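Local coordinates for protein ATP-dependent DNA helicase (Mycobacterium smegmatis, PDB 5V9X) that probably uses ATP hydrolysis to move 3'-to-5' along a single DNA strand and unwind RNA:DNA hybrids, at residues 235-240 with 488-493; 256-261 with 444-449; 28-31 with 37-40. One frame throughout, in Å; residues are numbered along the deposited sequence.

Contact 1. Residues 235-240 with 488-493; sequences VARFLS and RSAPFA
The Arg237 guanidinium, the flat group that crosses this contact, has the methyl of Ala490 over one face and meets the methyl of Ala493 obliquely. On the loop side a second flat group, the Phe492 ring, has Ser489 OG in its plane at the edge. NH1 of Arg237 donates to the carbonyl oxygen Ala490 O at 3.2 Å, with an N-H...O angle of 150°. The fit is imperfect: NH1 sits somewhat tilted from the carbonyl plane, and Ala490 O is itself a little off the guanidinium plane. Arg237 gets there because its chain bends at the third torsion (chi3 75°), which swings the guanidinium across to the loop. Its NE makes a salt bridge with Glu234, one turn back on the same helix, so the group is held from two directions and its rotation is limited.

Ala490 O has a second, weak donor, the amide Ala493 N at 3.4 Å, which closes the type I turn 490-493. Helix 232-240 belongs to the first RecA-like domain of this superfamily 2 helicase, while the turn lies between helices 479-488 and 497-508 in the winged-helix region, so the contact probably joins two domains. Ala490 turns its CB toward the helix, 3.3 Å from Arg237 O and 3.7 Å from Phe238 CA, and is buried there. The Phe238 side chain packs on Val196 and Ala197 of helix 194-197, while its CA is what meets Ala490. On the loop side, Pro491 rests on Ala203 and Ala206 of helix 200-213, and Phe492 on Leu207.

Contact 2. Residues 256-261 with 444-449; sequences FDLSVQ and QRMQTG
Leu258 reaches from its strand into a corner made by Met446 and Gln447 of the helix, and the contact between them is apolar. Its CG stands opposite the carbonyl carbon (chi1 -56°), which turns both methyls to the methionine tip. One of them does most of the work: CD1 lies 3.8 Å from Met446 CE and also touches Met446 CB. The other methyl, CD2, meets the same methionine carbon, CE, at 3.8 Å, so the tip of Met446 sits against both prongs of the leucine fork. The two side chains cross at a slant rather than lying alongside each other.

Met446 owes this fit to its torsions. It leaves the helix with CG opposite the carbonyl carbon, runs on extended through chi2, and then turns at the thioether (chi3 67°), which carries CE back toward the leucine. Strand 256-262 is an inner strand of the parallel sheet of the second RecA-like domain, bordered by strands 424-429 and 657-659, and helix 433-448 packs against one side of it. Phe256 points the same way, toward helix 433-448, and packs on Leu410 and Val413 of helix 406-413. Met446 touches Leu410 too, so the two helices share the apolar layer above the sheet.

Gln447 contributes only its aliphatic part: chi1 of -64° sets CG 3.9 Å from Leu258 CD1, and the extended chain beyond carries NE2 on to Lys654 O. Just past this point the helix ends in a Schellman motif, in which Gly449, with positive phi, is the C-prime residue and Asp450 N bonds back to Arg445 O.

Contact 3. Residues 28-31 with 37-40; sequences DPLG and TREW
Arg38 turns its guanidinium back onto the loop that precedes its own helix and reaches two successive carbonyls there. The firmer bond runs from Arg38 NE to Leu30 O, 3.2 Å with an N-H...O angle of 142°. NE stands well above the plane of that carbonyl, not on a lone pair. The second bond, Arg38 NH2 to Gly31 O at 3.4 Å, is weak, but it is straighter (159°), and Gly31 O lies at the guanidinium edge, near its plane. With two neighbouring carbonyls taken by NE and NH2, the bonds together restrict rotation of the guanidinium about the NE-CD bond.

The loop holds its own shape at the same time. Asp28 OD1 accepts from Leu30 N at 3.2 Å, an Asx turn in which the amide comes from above the carboxylate plane. The other oxygen, Asp28 OD2, is 4.7 Å from Arg38 NE, not in contact but near enough that its charge would probably favour the arginine's position.

Beneath the polar groups the aliphatic stems pack. Arg38 CG lies 3.6 Å from Leu30 CB, brought there because it stands opposite the backbone N (chi1 -174°); the later bend at chi3 then returns the guanidinium to the carbonyls. Leu30 is buried, and its side chain continues inward onto Phe41 and Thr42 of the same helix and Trp56 of helix 50-60. Pro29 also packs on helix 50-60, at Ala53 and Trp56. On its other flank helix 35-44 sends Thr37 and Trp40 against helices 75-88 and 118-130, so it is wedged among the helices around the first RecA-like sheet, with strand 64-68 leading into helix 75-88.

Overall arrangement
Along the chain contact 3 closes first; contact 1 then opens at helix 232-240, and contact 2 is nested inside the long loop that contact 1 closes. The three lie far apart, with centres 32 to 36 Å from one another and no touching atoms. Contact 3 joins the N-terminal loop to a helix beside the first RecA-like domain, with the side chain of Leu30 about 9 Å from the bound nucleotide analogue. Contact 2 lies on the parallel sheet of the second RecA-like domain, against the helix that leads into the winged-helix region. Contacts 3 and 2 thus belong to the two halves of the probable ATPase motor, and contact 1 to a junction of the first half with the winged-helix region.

Contact 1. Residues 235-240 with 488-493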
# COMPACT_ATOMS: atom_id res chain seq x y z
N VAL A 235 0.05 -10.68 -11.40
CA VAL A 235 0.81 -10.90 -10.18
C VAL A 235 1.79 -12.06 -10.38
O VAL A 235 2.93 -12.03 -9.90
CB VAL A 235 -0.14 -11.15 -9.00
CG1 VAL A 235 0.65 -11.51 -7.75
CG2 VAL A 235 -1.00 -9.92 -8.75
N ALA A 236 1.35 -13.10 -11.10
CA ALA A 236 2.25 -14.20 -11.42
C ALA A 236 3.40 -13.74 -12.31
O ALA A 236 4.52 -14.25 -12.19
CB ALA A 236 1.48 -15.33 -12.10
N ARG A 237 3.15 -12.77 -13.19
CA ARG A 237 4.22 -12.21 -14.00
C ARG A 237 5.19 -11.40 -13.16
O ARG A 237 6.39 -11.38 -13.43
CB ARG A 237 3.63 -11.35 -15.12
CG ARG A 237 4.61 -11.05 -16.24
CD ARG A 237 4.00 -10.14 -17.30
NE ARG A 237 3.90 -8.76 -16.84
CZ ARG A 237 4.91 -7.90 -16.84
NH1 ARG A 237 6.11 -8.29 -17.27
NH2 ARG A 237 4.74 -6.65 -16.42
N PHE A 238 4.69 -10.72 -12.12
CA PHE A 238 5.59 -10.01 -11.22
C PHE A 238 6.47 -10.98 -10.45
O PHE A 238 7.68 -10.74 -10.29
CB PHE A 238 4.80 -9.13 -10.25
CG PHE A 238 5.65 -8.55 -9.16
CD1 PHE A 238 6.41 -7.41 -9.39
CD2 PHE A 238 5.71 -9.14 -7.91
CE1 PHE A 238 7.20 -6.87 -8.39
CE2 PHE A 238 6.51 -8.61 -6.91
CZ PHE A 238 7.25 -7.48 -7.15
N LEU A 239 5.89 -12.08 -9.97
CA LEU A 239 6.64 -13.01 -9.13
C LEU A 239 7.76 -13.70 -9.91
O LEU A 239 8.89 -13.79 -9.41
CB LEU A 239 5.68 -14.05 -8.55
CG LEU A 239 6.29 -15.28 -7.85
CD1 LEU A 239 7.01 -14.88 -6.58
CD2 LEU A 239 5.21 -16.31 -7.56
N SER A 240 7.48 -14.16 -11.12
CA SER A 240 8.44 -14.99 -11.86
C SER A 240 9.17 -14.24 -12.96
O SER A 240 10.19 -14.75 -13.45
CB SER A 240 7.73 -16.20 -12.46
OG SER A 240 7.03 -16.94 -11.47
N ARG A 488 14.98 -9.59 -17.37
CA ARG A 488 14.33 -10.81 -16.90
C ARG A 488 13.28 -10.51 -15.84
O ARG A 488 12.33 -11.29 -15.67
CB ARG A 488 15.38 -11.79 -16.37
CG ARG A 488 16.05 -12.61 -17.46
CD ARG A 488 16.89 -13.74 -16.89
NE ARG A 488 18.17 -13.28 -16.35
CZ ARG A 488 19.30 -13.23 -17.04
NH1 ARG A 488 19.32 -13.61 -18.31
NH2 ARG A 488 20.41 -12.79 -16.47
N SER A 489 13.42 -9.40 -15.12
CA SER A 489 12.40 -8.98 -14.18
C SER A 489 11.14 -8.54 -14.93
O SER A 489 11.14 -8.34 -16.15
CB SER A 489 12.91 -7.85 -13.30
OG SER A 489 13.18 -6.68 -14.06
N ALA A 490 10.05 -8.39 -14.18
CA ALA A 490 8.77 -7.99 -14.75
C ALA A 490 8.70 -6.49 -15.08
O ALA A 490 8.24 -6.15 -16.18
CB ALA A 490 7.63 -8.37 -13.80
N PRO A 491 9.12 -5.58 -14.20
CA PRO A 491 8.93 -4.15 -14.50
C PRO A 491 9.82 -3.63 -15.62
O PRO A 491 9.62 -2.49 -16.06
CB PRO A 491 9.29 -3.45 -13.17
CG PRO A 491 9.28 -4.53 -12.15
CD PRO A 491 9.72 -5.75 -12.86
N PHE A 492 10.78 -4.42 -16.10
CA PHE A 492 11.70 -3.97 -17.14
C PHE A 492 11.71 -4.90 -18.35
O PHE A 492 12.66 -4.89 -19.13
CB PHE A 492 13.11 -3.82 -16.57
CG PHE A 492 13.21 -2.85 -15.43
CD1 PHE A 492 13.39 -1.49 -15.67
CD2 PHE A 492 13.11 -3.28 -14.12
CE1 PHE A 492 13.49 -0.59 -14.63
CE2 PHE A 492 13.20 -2.38 -13.07
CZ PHE A 492 13.39 -1.04 -13.32
N ALA A 493 10.66 -5.71 -18.51
CA ALA A 493 10.60 -6.67 -19.61
C ALA A 493 10.63 -6.00 -20.98
O ALA A 493 10.94 -6.67 -21.97
CB ALA A 493 9.36 -7.54 -19.47

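Contact 2. Residues 256-261 with 444-449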
# COMPACT_ATOMS: atom_id res chain seq x y z
N PHE A 256 -17.07 -13.87 6.29
CA PHE A 256 -16.85 -12.66 7.06
C PHE A 256 -18.14 -12.26 7.76
O PHE A 256 -19.24 -12.42 7.21
CB PHE A 256 -16.37 -11.51 6.17
CG PHE A 256 -14.97 -11.70 5.64
CD1 PHE A 256 -14.75 -12.35 4.44
CD2 PHE A 256 -13.88 -11.21 6.35
CE1 PHE A 256 -13.47 -12.51 3.95
CE2 PHE A 256 -12.60 -11.38 5.87
CZ PHE A 256 -12.39 -12.03 4.67
N ASP A 257 -18.01 -11.74 8.98
CA ASP A 257 -19.13 -11.19 9.74
C ASP A 257 -18.88 -9.70 9.89
O ASP A 257 -18.40 -9.23 10.93
CB ASP A 257 -19.28 -11.89 11.09
CG ASP A 257 -20.48 -11.41 11.87
OD1 ASP A 257 -21.37 -10.77 11.27
OD2 ASP A 257 -20.53 -11.65 13.10
N LEU A 258 -19.20 -8.95 8.84
CA LEU A 258 -18.89 -7.53 8.78
C LEU A 258 -20.04 -6.69 9.34
O LEU A 258 -21.18 -7.14 9.44
CB LEU A 258 -18.59 -7.11 7.34
CG LEU A 258 -17.46 -7.90 6.66
CD1 LEU A 258 -17.26 -7.42 5.23
CD2 LEU A 258 -16.17 -7.77 7.45
N SER A 259 -19.71 -5.45 9.70
CA SER A 259 -20.66 -4.57 10.37
C SER A 259 -20.16 -3.14 10.29
O SER A 259 -18.95 -2.89 10.42
CB SER A 259 -20.84 -5.00 11.83
OG SER A 259 -21.53 -4.01 12.57
N VAL A 260 -21.08 -2.21 10.07
CA VAL A 260 -20.78 -0.78 10.04
C VAL A 260 -21.60 -0.12 11.14
O VAL A 260 -22.82 0.01 11.03
CB VAL A 260 -21.11 -0.15 8.67
CG1 VAL A 260 -20.87 1.35 8.71
CG2 VAL A 260 -20.27 -0.79 7.58
N GLN A 261 -20.92 0.28 12.21
CA GLN A 261 -21.57 0.81 13.40
C GLN A 261 -21.38 2.32 13.48
O GLN A 261 -20.25 2.82 13.35
CB GLN A 261 -21.04 0.13 14.66
CG GLN A 261 -21.27 -1.38 14.68
CD GLN A 261 -20.79 -2.05 15.96
OE1 GLN A 261 -20.39 -1.38 16.91
NE2 GLN A 261 -20.82 -3.38 15.97
N GLN A 444 -19.39 -3.76 1.18
CA GLN A 444 -20.06 -4.36 0.03
C GLN A 444 -19.07 -5.10 -0.86
O GLN A 444 -19.29 -6.26 -1.22
CB GLN A 444 -20.80 -3.27 -0.75
CG GLN A 444 -21.46 -3.75 -2.03
CD GLN A 444 -22.08 -2.61 -2.81
OE1 GLN A 444 -23.22 -2.21 -2.54
NE2 GLN A 444 -21.34 -2.07 -3.77
N ARG A 445 -17.97 -4.43 -1.23
CA ARG A 445 -16.98 -5.06 -2.11
C ARG A 445 -16.27 -6.21 -1.42
O ARG A 445 -15.89 -7.19 -2.08
CB ARG A 445 -15.97 -4.01 -2.58
CG ARG A 445 -16.59 -2.78 -3.23
CD ARG A 445 -16.75 -2.94 -4.74
NE ARG A 445 -15.51 -2.69 -5.45
CZ ARG A 445 -15.37 -2.79 -6.77
NH1 ARG A 445 -16.41 -3.15 -7.52
NH2 ARG A 445 -14.20 -2.55 -7.34
N MET A 446 -16.07 -6.13 -0.10
CA MET A 446 -15.41 -7.21 0.62
C MET A 446 -16.23 -8.49 0.59
O MET A 446 -15.69 -9.59 0.45
CB MET A 446 -15.14 -6.80 2.07
CG MET A 446 -14.07 -5.75 2.26
SD MET A 446 -14.13 -5.06 3.93
CE MET A 446 -13.64 -6.48 4.90
N GLN A 447 -17.55 -8.37 0.74
CA GLN A 447 -18.42 -9.54 0.73
C GLN A 447 -18.44 -10.22 -0.63
O GLN A 447 -18.59 -11.44 -0.71
CB GLN A 447 -19.83 -9.15 1.17
CG GLN A 447 -19.91 -8.64 2.60
CD GLN A 447 -21.28 -8.10 2.96
OE1 GLN A 447 -22.11 -7.84 2.09
NE2 GLN A 447 -21.53 -7.94 4.26
N THR A 448 -18.29 -9.45 -1.71
CA THR A 448 -18.24 -10.01 -3.06
C THR A 448 -16.82 -10.18 -3.58
O THR A 448 -16.64 -10.69 -4.69
CB THR A 448 -19.04 -9.12 -4.03
OG1 THR A 448 -18.44 -7.82 -4.09
CG2 THR A 448 -20.48 -8.98 -3.56
N GLY A 449 -15.81 -9.76 -2.82
CA GLY A 449 -14.44 -9.95 -3.25
C GLY A 449 -14.01 -9.08 -4.41
O GLY A 449 -13.12 -9.48 -5.18

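Contact 3. Residues 28-31 with 37-40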
# COMPACT_ATOMS: atom_id res chain seq x y z
N ASP A 28 -3.66 -38.62 -2.69
CA ASP A 28 -2.96 -38.42 -1.42
C ASP A 28 -2.00 -37.25 -1.55
O ASP A 28 -0.94 -37.39 -2.20
CB ASP A 28 -2.22 -39.69 -1.00
CG ASP A 28 -1.64 -39.59 0.40
OD1 ASP A 28 -1.85 -38.57 1.08
OD2 ASP A 28 -0.96 -40.56 0.83
N PRO A 29 -2.32 -36.09 -0.98
CA PRO A 29 -1.40 -34.95 -1.10
C PRO A 29 -0.10 -35.13 -0.34
O PRO A 29 0.92 -34.56 -0.72
CB PRO A 29 -2.22 -33.77 -0.54
CG PRO A 29 -3.64 -34.26 -0.47
CD PRO A 29 -3.54 -35.73 -0.25
N LEU A 30 -0.11 -35.91 0.74
CA LEU A 30 1.07 -36.12 1.57
C LEU A 30 1.92 -37.29 1.11
O LEU A 30 2.99 -37.52 1.68
CB LEU A 30 0.65 -36.30 3.03
CG LEU A 30 -0.02 -35.09 3.68
CD1 LEU A 30 -0.78 -35.51 4.93
CD2 LEU A 30 1.01 -34.02 4.01
N GLY A 31 1.47 -38.05 0.10
CA GLY A 31 2.23 -39.18 -0.39
C GLY A 31 3.58 -38.81 -0.97
O GLY A 31 4.49 -39.64 -0.97
N THR A 37 7.50 -36.47 7.76
CA THR A 37 6.69 -35.27 7.57
C THR A 37 5.23 -35.62 7.33
O THR A 37 4.33 -34.89 7.78
CB THR A 37 7.24 -34.44 6.41
OG1 THR A 37 8.61 -34.11 6.67
CG2 THR A 37 6.45 -33.15 6.26
N ARG A 38 4.97 -36.74 6.65
CA ARG A 38 3.59 -37.18 6.47
C ARG A 38 2.94 -37.52 7.80
O ARG A 38 1.80 -37.14 8.06
CB ARG A 38 3.55 -38.39 5.52
CG ARG A 38 2.15 -38.83 5.14
CD ARG A 38 2.14 -40.20 4.47
NE ARG A 38 3.04 -40.26 3.31
CZ ARG A 38 4.13 -41.01 3.25
NH1 ARG A 38 4.47 -41.78 4.28
NH2 ARG A 38 4.89 -41.01 2.16
N GLU A 39 3.67 -38.24 8.67
CA GLU A 39 3.09 -38.63 9.95
C GLU A 39 2.85 -37.41 10.84
O GLU A 39 1.84 -37.36 11.56
CB GLU A 39 3.99 -39.64 10.67
CG GLU A 39 3.43 -40.08 12.02
CD GLU A 39 4.06 -41.36 12.54
OE1 GLU A 39 5.13 -41.28 13.19
OE2 GLU A 39 3.48 -42.44 12.31
N TRP A 40 3.75 -36.43 10.81
CA TRP A 40 3.54 -35.25 11.63
C TRP A 40 2.30 -34.48 11.20
O TRP A 40 1.43 -34.17 12.02
CB TRP A 40 4.75 -34.32 11.60
CG TRP A 40 4.36 -32.98 12.14
CD1 TRP A 40 4.16 -32.65 13.44
CD2 TRP A 40 4.04 -31.81 11.38
NE1 TRP A 40 3.77 -31.34 13.55
CE2 TRP A 40 3.69 -30.80 12.30
CE3 TRP A 40 4.03 -31.51 10.01
CZ2 TRP A 40 3.33 -29.51 11.90
CZ3 TRP A 40 3.68 -30.23 9.61
CH2 TRP A 40 3.33 -29.25 10.55